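Local coordinates for protein rhophilin-2 (Homo sapiens, PDB 2VSV) that binds GTP-bound Rho as a whole protein, may limit stress fibre formation, and is represented here by its PDZ domain, a probable peptide-binding module, at residues 34-39 with 94-99; 69-74 with 82-87. One frame throughout, in Å; residues are numbered along the deposited sequence. Where two conformers were deposited one is given.

Interaction 1: residues 34-39 with 94-99; sequences GDLGFT and DEIEMK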
loop_
_atom_site.group_PDB
_atom_site.type_symbol
_atom_site.label_atom_id
_atom_site.label_comp_id
_atom_site.label_asym_id
_atom_site.label_seq_id
_atom_site.Cartn_x
_atom_site.Cartn_y
_atom_site.Cartn_z
ATOM N N GLY B 34 -0.861 12.941 -24.722
ATOM C CA GLY B 34 0.375 13.058 -23.941
ATOM C C GLY B 34 0.165 13.249 -22.435
ATOM O O GLY B 34 1.146 13.358 -21.667
ATOM N N ASP B 35 -1.106 13.305 -22.032
ATOM C CA ASP B 35 -1.543 13.419 -20.632
ATOM C C ASP B 35 -1.498 12.007 -19.978
ATOM O O ASP B 35 -2.286 11.132 -20.327
ATOM C CB ASP B 35 -2.965 13.955 -20.600
ATOM C CG ASP B 35 -3.431 14.335 -19.212
ATOM O OD1 ASP B 35 -2.629 14.278 -18.255
ATOM O OD2 ASP B 35 -4.627 14.681 -19.072
ATOM N N LEU B 36 -0.539 11.802 -19.069
ATOM C CA LEU B 36 -0.283 10.487 -18.467
ATOM C C LEU B 36 -1.358 10.164 -17.424
ATOM O O LEU B 36 -1.710 9.014 -17.246
ATOM C CB LEU B 36 1.110 10.492 -17.823
ATOM C CG LEU B 36 1.763 9.186 -17.340
ATOM C CD1 LEU B 36 2.373 8.372 -18.483
ATOM C CD2 LEU B 36 2.851 9.508 -16.312
ATOM N N GLY B 37 -1.889 11.188 -16.759
ATOM C CA GLY B 37 -2.939 11.011 -15.765
ATOM C C GLY B 37 -2.472 10.705 -14.359
ATOM O O GLY B 37 -3.299 10.520 -13.451
ATOM N N PHE B 38 -1.162 10.642 -14.147
ATOM C CA PHE B 38 -0.655 10.461 -12.786
ATOM C C PHE B 38 0.604 11.235 -12.574
ATOM O O PHE B 38 1.301 11.511 -13.532
ATOM C CB PHE B 38 -0.448 8.975 -12.399
ATOM C CG PHE B 38 0.318 8.153 -13.391
ATOM C CD1 PHE B 38 1.687 7.960 -13.244
ATOM C CD2 PHE B 38 -0.331 7.539 -14.449
ATOM C CE1 PHE B 38 2.400 7.170 -14.129
ATOM C CE2 PHE B 38 0.382 6.745 -15.366
ATOM C CZ PHE B 38 1.733 6.557 -15.205
ATOM N N THR B 39 0.877 11.589 -11.325
ATOM C CA THR B 39 2.198 12.086 -10.958
ATOM C C THR B 39 3.043 10.989 -10.351
ATOM O O THR B 39 2.577 9.887 -10.056
ATOM C CB THR B 39 2.164 13.291 -10.018
ATOM O OG1 THR B 39 1.608 12.911 -8.758
ATOM C CG2 THR B 39 1.348 14.462 -10.672
ATOM N N ASP B 94 1.606 6.576 -27.963
ATOM C CA ASP B 94 1.631 5.129 -28.229
ATOM C C ASP B 94 1.426 4.282 -26.962
ATOM O O ASP B 94 1.577 4.779 -25.843
ATOM C CB ASP B 94 2.928 4.735 -28.927
ATOM C CG ASP B 94 3.003 5.224 -30.377
ATOM O OD1 ASP B 94 1.946 5.363 -31.047
ATOM O OD2 ASP B 94 4.137 5.432 -30.854
ATOM N N GLU B 95 1.100 3.000 -27.166
ATOM C CA GLU B 95 0.843 2.055 -26.099
ATOM C C GLU B 95 2.047 1.970 -25.163
ATOM O O GLU B 95 3.179 1.785 -25.606
ATOM C CB GLU B 95 0.586 0.653 -26.658
ATOM C CG GLU B 95 -0.078 -0.280 -25.638
ATOM C CD GLU B 95 -0.311 -1.698 -26.159
ATOM O OE1 GLU B 95 0.124 -2.014 -27.294
ATOM O OE2 GLU B 95 -0.932 -2.492 -25.422
ATOM N N ILE B 96 1.779 2.150 -23.873
ATOM C CA ILE B 96 2.788 1.967 -22.822
ATOM C C ILE B 96 2.429 0.666 -22.071
ATOM O O ILE B 96 1.249 0.393 -21.786
ATOM C CB ILE B 96 2.801 3.137 -21.834
ATOM C CG1 ILE B 96 2.990 4.466 -22.571
ATOM C CG2 ILE B 96 3.919 2.952 -20.814
ATOM C CD1 ILE B 96 2.958 5.712 -21.664
ATOM N N GLU B 97 3.449 -0.147 -21.814
ATOM C CA GLU B 97 3.361 -1.265 -20.884
ATOM C C GLU B 97 4.362 -0.945 -19.780
ATOM O O GLU B 97 5.502 -0.626 -20.068
ATOM C CB GLU B 97 3.670 -2.603 -21.568
ATOM C CG GLU B 97 3.388 -3.851 -20.699
ATOM C CD GLU B 97 4.515 -4.195 -19.695
ATOM O OE1 GLU B 97 5.617 -3.581 -19.755
ATOM O OE2 GLU B 97 4.317 -5.106 -18.864
ATOM N N MET B 98 3.887 -0.928 -18.533
ATOM C CA MET B 98 4.766 -0.921 -17.378
ATOM C C MET B 98 4.321 -2.030 -16.419
ATOM O O MET B 98 3.166 -2.518 -16.484
ATOM C CB MET B 98 4.767 0.440 -16.705
ATOM C CG MET B 98 3.522 0.837 -16.077
ATOM S SD MET B 98 3.738 2.490 -15.413
ATOM C CE MET B 98 2.170 2.704 -14.576
ATOM N N LYS B 99 5.263 -2.472 -15.594
ATOM C CA LYS B 99 4.951 -3.337 -14.492
ATOM C C LYS B 99 5.103 -2.600 -13.178
ATOM O O LYS B 99 6.075 -1.878 -12.943
ATOM C CB LYS B 99 5.816 -4.603 -14.512
ATOM C CG LYS B 99 5.424 -5.550 -15.645
ATOM C CD LYS B 99 6.285 -6.773 -15.707
ATOM C CE LYS B 99 5.882 -7.684 -16.876
ATOM N NZ LYS B 99 6.129 -7.043 -18.215
#
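Leu36 and Phe38 each meet one side chain of strand 96-101. Leu36 pairs with Ile96, and Phe38 with Met98. The two pairs are built differently. Leu36 and Ile96 cross at about a right angle and touch through their ends, with Leu36 CD1 4.2 Å from Ile96 CD1. Phe38 and Met98 come from opposite directions. Their closest atoms are Phe38 CZ and Met98 CE, 3.9 Å apart, and the methyl approaches the ring obliquely. Met98 reaches this far because its chain is fully extended beyond CG (chi2 -178°, chi3 -175°). The ring of Phe38 is also packed from its own segment. Leu36 CD2 lies 3.2 Å above the ring plane, offset toward the rim, so Leu36 serves both the ring and Ile96.

Leu36, Gly37 and Phe38 match the Leu-Gly-Phe of the PDZ carboxylate-binding loop, which in relatives holds a ligand C-terminus and probably does so here. Gly37 has a positive phi of 86°, where a CB would press on the carbonyl O of Leu36. Val48 and Leu51 pack on Phe38, while Phe29 packs on Met98.

The backbones stay well apart. The nearest CA atoms, of Leu36 and Ile96, are 10.0 Å from each other, and the atoms that meet between them are all apolar carbons. The loop and the strand are therefore held here by dispersion and burial of apolar surface, rather than by directional bonds.

Interaction 2: residues 69-74 with 82-87; sequences VSIQLV and SEVMKL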
loop_
_atom_site.group_PDB
_atom_site.type_symbol
_atom_site.label_atom_id
_atom_site.label_comp_id
_atom_site.label_asym_id
_atom_site.label_seq_id
_atom_site.Cartn_x
_atom_site.Cartn_y
_atom_site.Cartn_z
ATOM N N VAL B 69 8.365 -0.879 -11.683
ATOM C CA VAL B 69 9.601 -1.685 -11.632
ATOM C C VAL B 69 10.187 -1.899 -13.020
ATOM O O VAL B 69 11.401 -2.111 -13.158
ATOM C CB VAL B 69 9.371 -3.002 -10.892
ATOM C CG1 VAL B 69 9.253 -2.714 -9.391
ATOM C CG2 VAL B 69 8.113 -3.689 -11.439
ATOM N N SER B 70 9.328 -1.802 -14.038
ATOM C CA SER B 70 9.752 -1.875 -15.440
ATOM C C SER B 70 8.777 -1.190 -16.397
ATOM O O SER B 70 7.588 -1.023 -16.091
ATOM C CB SER B 70 9.994 -3.333 -15.847
ATOM O OG SER B 70 8.823 -4.087 -15.745
ATOM N N ILE B 71 9.337 -0.729 -17.521
ATOM C CA ILE B 71 8.594 -0.185 -18.652
ATOM C C ILE B 71 9.029 -1.024 -19.837
ATOM O O ILE B 71 10.212 -1.072 -20.170
ATOM C CB ILE B 71 8.907 1.353 -18.854
ATOM C CG1 ILE B 71 8.403 2.167 -17.651
ATOM C CG2 ILE B 71 8.267 1.884 -20.171
ATOM C CD1 ILE B 71 8.963 3.579 -17.612
ATOM N N GLN B 72 8.096 -1.772 -20.412
ATOM C CA GLN B 72 8.459 -2.859 -21.316
ATOM C C GLN B 72 9.620 -3.663 -20.704
ATOM O O GLN B 72 9.499 -4.113 -19.582
ATOM C CB GLN B 72 8.786 -2.343 -22.711
ATOM C CG GLN B 72 7.595 -1.657 -23.452
ATOM C CD GLN B 72 7.955 -1.136 -24.842
ATOM O OE1 GLN B 72 9.134 -1.140 -25.237
ATOM N NE2 GLN B 72 6.929 -0.693 -25.603
ATOM N N LEU B 73 10.711 -3.868 -21.435
ATOM C CA LEU B 73 11.789 -4.680 -20.921
ATOM C C LEU B 73 12.926 -3.815 -20.418
ATOM O O LEU B 73 14.025 -4.326 -20.271
ATOM C CB LEU B 73 12.265 -5.707 -21.970
ATOM C CG LEU B 73 11.211 -6.720 -22.486
ATOM C CD1 LEU B 73 11.824 -7.720 -23.472
ATOM C CD2 LEU B 73 10.530 -7.493 -21.353
ATOM N N VAL B 74 12.645 -2.535 -20.120
ATOM C CA VAL B 74 13.616 -1.629 -19.487
ATOM C C VAL B 74 13.372 -1.669 -17.991
ATOM O O VAL B 74 12.235 -1.469 -17.519
ATOM C CB VAL B 74 13.505 -0.146 -19.992
ATOM C CG1 VAL B 74 14.446 0.780 -19.182
ATOM C CG2 VAL B 74 13.837 -0.057 -21.500
ATOM N N SER B 82 13.282 11.595 -12.517
ATOM C CA SER B 82 13.535 12.287 -13.771
ATOM C C SER B 82 13.680 11.302 -14.939
ATOM O O SER B 82 13.097 11.500 -16.017
ATOM C CB SER B 82 14.801 13.132 -13.627
ATOM O OG SER B 82 15.094 13.766 -14.833
ATOM N N GLU B 83 14.429 10.233 -14.714
ATOM C CA GLU B 83 14.612 9.183 -15.711
ATOM C C GLU B 83 13.334 8.429 -16.103
ATOM O O GLU B 83 13.063 8.160 -17.291
ATOM C CB GLU B 83 15.656 8.228 -15.230
ATOM C CG GLU B 83 17.016 8.903 -15.141
ATOM C CD GLU B 83 18.042 8.009 -14.516
ATOM O OE1 GLU B 83 17.765 7.388 -13.471
ATOM O OE2 GLU B 83 19.143 7.930 -15.077
ATOM N N VAL B 84 12.542 8.106 -15.105
ATOM C CA VAL B 84 11.278 7.438 -15.387
ATOM C C VAL B 84 10.355 8.346 -16.157
ATOM O O VAL B 84 9.734 7.924 -17.114
ATOM C CB VAL B 84 10.586 6.933 -14.114
ATOM C CG1 VAL B 84 9.142 6.448 -14.503
ATOM C CG2 VAL B 84 11.386 5.822 -13.496
ATOM N N MET B 85 10.273 9.614 -15.764
ATOM C CA MET B 85 9.505 10.581 -16.534
ATOM C C MET B 85 9.960 10.645 -17.997
ATOM O O MET B 85 9.132 10.611 -18.908
ATOM C CB MET B 85 9.588 11.959 -15.874
ATOM C CG MET B 85 8.837 13.055 -16.590
ATOM S SD MET B 85 8.705 14.479 -15.499
ATOM C CE MET B 85 7.936 13.633 -14.115
ATOM N N LYS B 86 11.271 10.708 -18.234
ATOM C CA LYS B 86 11.759 10.782 -19.609
ATOM C C LYS B 86 11.431 9.544 -20.415
ATOM O O LYS B 86 10.989 9.650 -21.560
ATOM C CB LYS B 86 13.257 11.041 -19.637
ATOM C CG LYS B 86 13.614 12.429 -19.283
ATOM C CD LYS B 86 15.093 12.534 -19.029
ATOM C CE LYS B 86 15.480 13.943 -18.650
ATOM N NZ LYS B 86 16.938 14.103 -18.733
ATOM N N LEU B 87 11.576 8.370 -19.817
ATOM C CA LEU B 87 11.081 7.147 -20.451
ATOM C C LEU B 87 9.596 7.182 -20.824
ATOM O O LEU B 87 9.227 6.846 -21.954
ATOM C CB LEU B 87 11.333 5.924 -19.566
ATOM C CG LEU B 87 12.781 5.445 -19.635
ATOM C CD1 LEU B 87 13.048 4.417 -18.515
ATOM C CD2 LEU B 87 13.103 4.883 -21.064
#
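Ile71 and Val74 pack against Leu87 and Val84, joining the hairpin 67-75 to helix 81-89 of the PDZ fold. In this fold that helix forms one wall of the peptide groove. Ile71 sends CD1 toward the helix, where it touches CB of Leu87 at 3.9 Å. The same methyl lies 4.2 Å from CG1 of Val84, one helical turn earlier. The side chain of Ile71 meets that of Leu87 at a slant, its end against the base of Leu87. Val74 and Leu87 instead reach toward each other tip to tip, with Val74 CG1 4.0 Å from Leu87 CD1. Leu87 thus uses its base for Ile71 and its end for Val74. Val74 turns CG1 anti to its own backbone N (chi1 174°), and this branch makes the contact.

A tight turn sets the two hairpin side chains beside each other. Ile71 to Val74 is a type II' turn, in which Gln72 takes a positive phi of 44°. Val74 N donates to Ile71 O at 2.8 Å and closes the turn; Ile71 N to Val74 O at 3.0 Å completes the pair. On the other side of the contact, Leu87 N bonds to Glu83 O as part of the regular helix.

Further out, Phe91 packs on Ile71, Leu79 on Leu87 and Val46 on Val84. The carbonyl O of Leu87 is hydrogen-bonded to the hydroxyl OG of Ser90, and Glu83 OE1 accepts a hydrogen bond from the backbone N of Thr80.

The centres of the two contacts are about 10 Å apart, and they share a sheet, because strands 67-71 and 96-101 are antiparallel neighbours. Lys99 N lies 2.8 Å from Ser70 O, and Lys99 O lies 2.8 Å from Val69 N, probable hydrogen bonds at a classic beta bulge. Both segments of interaction 2 fall between residues 39 and 94, the inner ends of interaction 1. Their apolar layers are continuous: Met98 touches Ile71, and Leu88, next to Leu87, packs on Leu36 and Ile96. As in other PDZ domains, a ligand C-terminus would probably bind between strand 38-41 and helix 81-89, interaction 1 holding part of the first and interaction 2 of the second.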